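Local coordinates for CELL division protein FTSZ (Haloferax volcanii, PDB 4B46) that controls archaeal cell shape as a tubulin-like, GTP-binding cytoskeletal protein and is essential for developing the rod-shaped cells required for efficient swimming, at residues K309-G314 / G329-I334. Residues are numbered along the deposited sequence; the frame is centred on the assembly and turned at random.
Sequences KGIERG and GGDYPI
With its CG2 anti to the backbone N and CG1 anti to the carbonyl carbon (chi1 -65°), I311 spreads two branches over the strand, and an extended chi2 of -175° carries CD1 on toward D331. The shorter branch settles on the first glycine of the strand, CG2 of I311 lying 3.8 Å from C of G329. The CD1 methyl of I311 rests on G330, 3.7 Å from its carbonyl carbon, and meets the carboxylate of D331 with 3.6 Å between CD1 and OD2. The two side chains cross at about a right angle, and no hydrogen bond joins the segments. This exemplifies how the crossover helix of a beta-alpha-beta unit packs on its own sheet: strand 294-301, helix 308-322 and strand 326-333 follow one another in the C-terminal domain of this tubulin relative, the last forming one edge of the sheet within this chain. The axes of segments 309-314 and 329-333 come within 8.1 Å, with their N-to-C directions 142° apart. G329 suits this closeness, since a CB there would sit about 3.3 Å from CG2 of I311. Were I311 an alanine, the loss of CG2 and CD1 would probably open a gap over G329 and G330 and leave D331 without its methyl neighbour. Backbone hydrogen bonds tie G330 to L297 and L299 of strand 294-301, and L306 and L299 also touch D331.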
ATOM      1  N   LYS A 309       4.454  -4.743 -28.180  1.00 23.65           N
ATOM      2  CA  LYS A 309       3.553  -5.831 -28.531  1.00 28.57           C
ATOM      3  C   LYS A 309       3.125  -6.655 -27.316  1.00 27.76           C
ATOM      4  O   LYS A 309       1.963  -7.034 -27.196  1.00 29.72           O
ATOM      5  CB  LYS A 309       4.210  -6.728 -29.582  1.00 34.99           C
ATOM      6  CG  LYS A 309       3.282  -7.755 -30.208  1.00 45.28           C
ATOM      7  CD  LYS A 309       3.917  -8.368 -31.451  1.00 54.23           C
ATOM      8  CE  LYS A 309       3.018  -9.426 -32.065  1.00 60.44           C
ATOM      9  NZ  LYS A 309       3.537  -9.902 -33.379  1.00 67.75           N
ATOM     10  N   GLY A 310       4.065  -6.927 -26.418  1.00 27.30           N
ATOM     11  CA  GLY A 310       3.766  -7.725 -25.240  1.00 24.01           C
ATOM     12  C   GLY A 310       2.763  -7.014 -24.367  1.00 23.67           C
ATOM     13  O   GLY A 310       1.823  -7.619 -23.850  1.00 25.73           O
ATOM     14  N   ILE A 311       2.955  -5.707 -24.238  1.00 25.98           N
ATOM     15  CA  ILE A 311       2.104  -4.871 -23.409  1.00 29.75           C
ATOM     16  C   ILE A 311       0.705  -4.761 -23.993  1.00 23.42           C
ATOM     17  O   ILE A 311      -0.287  -4.877 -23.271  1.00 21.99           O
ATOM     18  CB  ILE A 311       2.735  -3.467 -23.218  1.00 36.37           C
ATOM     19  CG1 ILE A 311       4.049  -3.596 -22.437  1.00 37.69           C
ATOM     20  CG2 ILE A 311       1.770  -2.530 -22.513  1.00 36.47           C
ATOM     21  CD1 ILE A 311       4.706  -2.281 -22.084  1.00 44.99           C
ATOM     22  N   GLU A 312       0.627  -4.548 -25.305  1.00 26.09           N
ATOM     23  CA  GLU A 312      -0.670  -4.501 -25.987  1.00 28.91           C
ATOM     24  C   GLU A 312      -1.435  -5.823 -25.872  1.00 25.72           C
ATOM     25  O   GLU A 312      -2.613  -5.825 -25.515  1.00 22.07           O
ATOM     26  CB  GLU A 312      -0.518  -4.067 -27.446  1.00 32.07           C
ATOM     27  CG  GLU A 312      -0.169  -2.581 -27.594  1.00 42.11           C
ATOM     28  CD  GLU A 312      -1.104  -1.679 -26.788  1.00 46.80           C
ATOM     29  OE1 GLU A 312      -2.291  -1.567 -27.160  1.00 58.16           O
ATOM     30  OE2 GLU A 312      -0.653  -1.085 -25.784  1.00 37.49           O
ATOM     31  N   ARG A 313      -0.772  -6.942 -26.158  1.00 23.16           N
ATOM     32  CA  ARG A 313      -1.387  -8.253 -25.940  1.00 22.86           C
ATOM     33  C   ARG A 313      -1.758  -8.432 -24.473  1.00 21.95           C
ATOM     34  O   ARG A 313      -2.798  -9.010 -24.151  1.00 21.40           O
ATOM     35  CB  ARG A 313      -0.458  -9.389 -26.370  1.00 22.60           C
ATOM     36  CG  ARG A 313      -0.301  -9.551 -27.880  1.00 32.27           C
ATOM     37  CD  ARG A 313       0.552 -10.763 -28.197  1.00 35.17           C
ATOM     38  NE  ARG A 313       0.583 -11.046 -29.627  1.00 45.86           N
ATOM     39  CZ  ARG A 313       1.379 -11.946 -30.195  1.00 49.14           C
ATOM     40  NH1 ARG A 313       2.227 -12.647 -29.452  1.00 46.37           N
ATOM     41  NH2 ARG A 313       1.333 -12.139 -31.509  1.00 49.62           N
ATOM     42  N   GLY A 314      -0.911  -7.928 -23.578  1.00 19.42           N
ATOM     43  CA  GLY A 314      -1.169  -8.060 -22.154  1.00 17.55           C
ATOM     44  C   GLY A 314      -2.432  -7.326 -21.730  1.00 24.68           C
ATOM     45  O   GLY A 314      -3.240  -7.852 -20.959  1.00 16.54           O
ATOM     46  N   GLY A 329      -1.795   0.370 -19.830  1.00 20.07           N
ATOM     47  CA  GLY A 329      -0.578  -0.408 -19.763  1.00 21.40           C
ATOM     48  C   GLY A 329       0.622   0.364 -20.259  1.00 28.43           C
ATOM     49  O   GLY A 329       0.524   1.127 -21.217  1.00 33.96           O
ATOM     50  N   GLY A 330       1.758   0.169 -19.601  1.00 23.55           N
ATOM     51  CA  GLY A 330       3.004   0.752 -20.055  1.00 26.02           C
ATOM     52  C   GLY A 330       4.180   0.112 -19.359  1.00 26.52           C
ATOM     53  O   GLY A 330       4.018  -0.876 -18.638  1.00 23.72           O
ATOM     54  N   ASP A 331       5.372   0.664 -19.561  1.00 27.28           N
ATOM     55  CA  ASP A 331       6.532   0.126 -18.861  1.00 34.35           C
ATOM     56  C   ASP A 331       7.385   1.137 -18.106  1.00 32.58           C
ATOM     57  O   ASP A 331       7.248   2.349 -18.280  1.00 31.45           O
ATOM     58  CB  ASP A 331       7.407  -0.707 -19.800  1.00 37.43           C
ATOM     59  CG  ASP A 331       7.834   0.054 -21.023  1.00 39.07           C
ATOM     60  OD1 ASP A 331       8.100   1.273 -20.915  1.00 35.22           O
ATOM     61  OD2 ASP A 331       7.900  -0.579 -22.093  1.00 41.81           O
ATOM     62  N   TYR A 332       8.254   0.607 -17.252  1.00 33.88           N
ATOM     63  CA  TYR A 332       9.297   1.384 -16.604  1.00 36.11           C
ATOM     64  C   TYR A 332      10.635   0.878 -17.114  1.00 33.59           C
ATOM     65  O   TYR A 332      11.168  -0.106 -16.599  1.00 30.38           O
ATOM     66  CB  TYR A 332       9.246   1.218 -15.083  1.00 37.42           C
ATOM     67  CG  TYR A 332       8.140   1.978 -14.395  1.00 37.21           C
ATOM     68  CD1 TYR A 332       7.834   3.285 -14.760  1.00 42.24           C
ATOM     69  CD2 TYR A 332       7.414   1.397 -13.364  1.00 35.69           C
ATOM     70  CE1 TYR A 332       6.818   3.990 -14.120  1.00 41.88           C
ATOM     71  CE2 TYR A 332       6.394   2.089 -12.723  1.00 44.26           C
ATOM     72  CZ  TYR A 332       6.103   3.384 -13.104  1.00 44.23           C
ATOM     73  OH  TYR A 332       5.101   4.070 -12.458  1.00 41.90           O
ATOM     74  N   PRO A 333      11.175   1.533 -18.145  1.00 33.07           N
ATOM     75  CA  PRO A 333      12.493   1.127 -18.641  1.00 35.53           C
ATOM     76  C   PRO A 333      13.584   1.413 -17.610  1.00 40.14           C
ATOM     77  O   PRO A 333      13.732   2.551 -17.170  1.00 47.16           O
ATOM     78  CB  PRO A 333      12.678   1.979 -19.906  1.00 34.69           C
ATOM     79  CG  PRO A 333      11.704   3.104 -19.774  1.00 34.37           C
ATOM     80  CD  PRO A 333      10.553   2.577 -18.977  1.00 31.35           C
ATOM     81  N   ILE A 334      14.324   0.378 -17.223  1.00 39.65           N
ATOM     82  CA  ILE A 334      15.369   0.499 -16.212  1.00 37.57           C
ATOM     83  C   ILE A 334      16.655  -0.141 -16.710  1.00 44.23           C
ATOM     84  O   ILE A 334      16.831  -1.353 -16.593  1.00 48.52           O
ATOM     85  CB  ILE A 334      14.968  -0.199 -14.897  1.00 38.41           C
ATOM     86  CG1 ILE A 334      13.657   0.373 -14.357  1.00 35.16           C
ATOM     87  CG2 ILE A 334      16.072  -0.066 -13.851  1.00 43.82           C
ATOM     88  CD1 ILE A 334      13.162  -0.327 -13.100  1.00 36.49           C
TER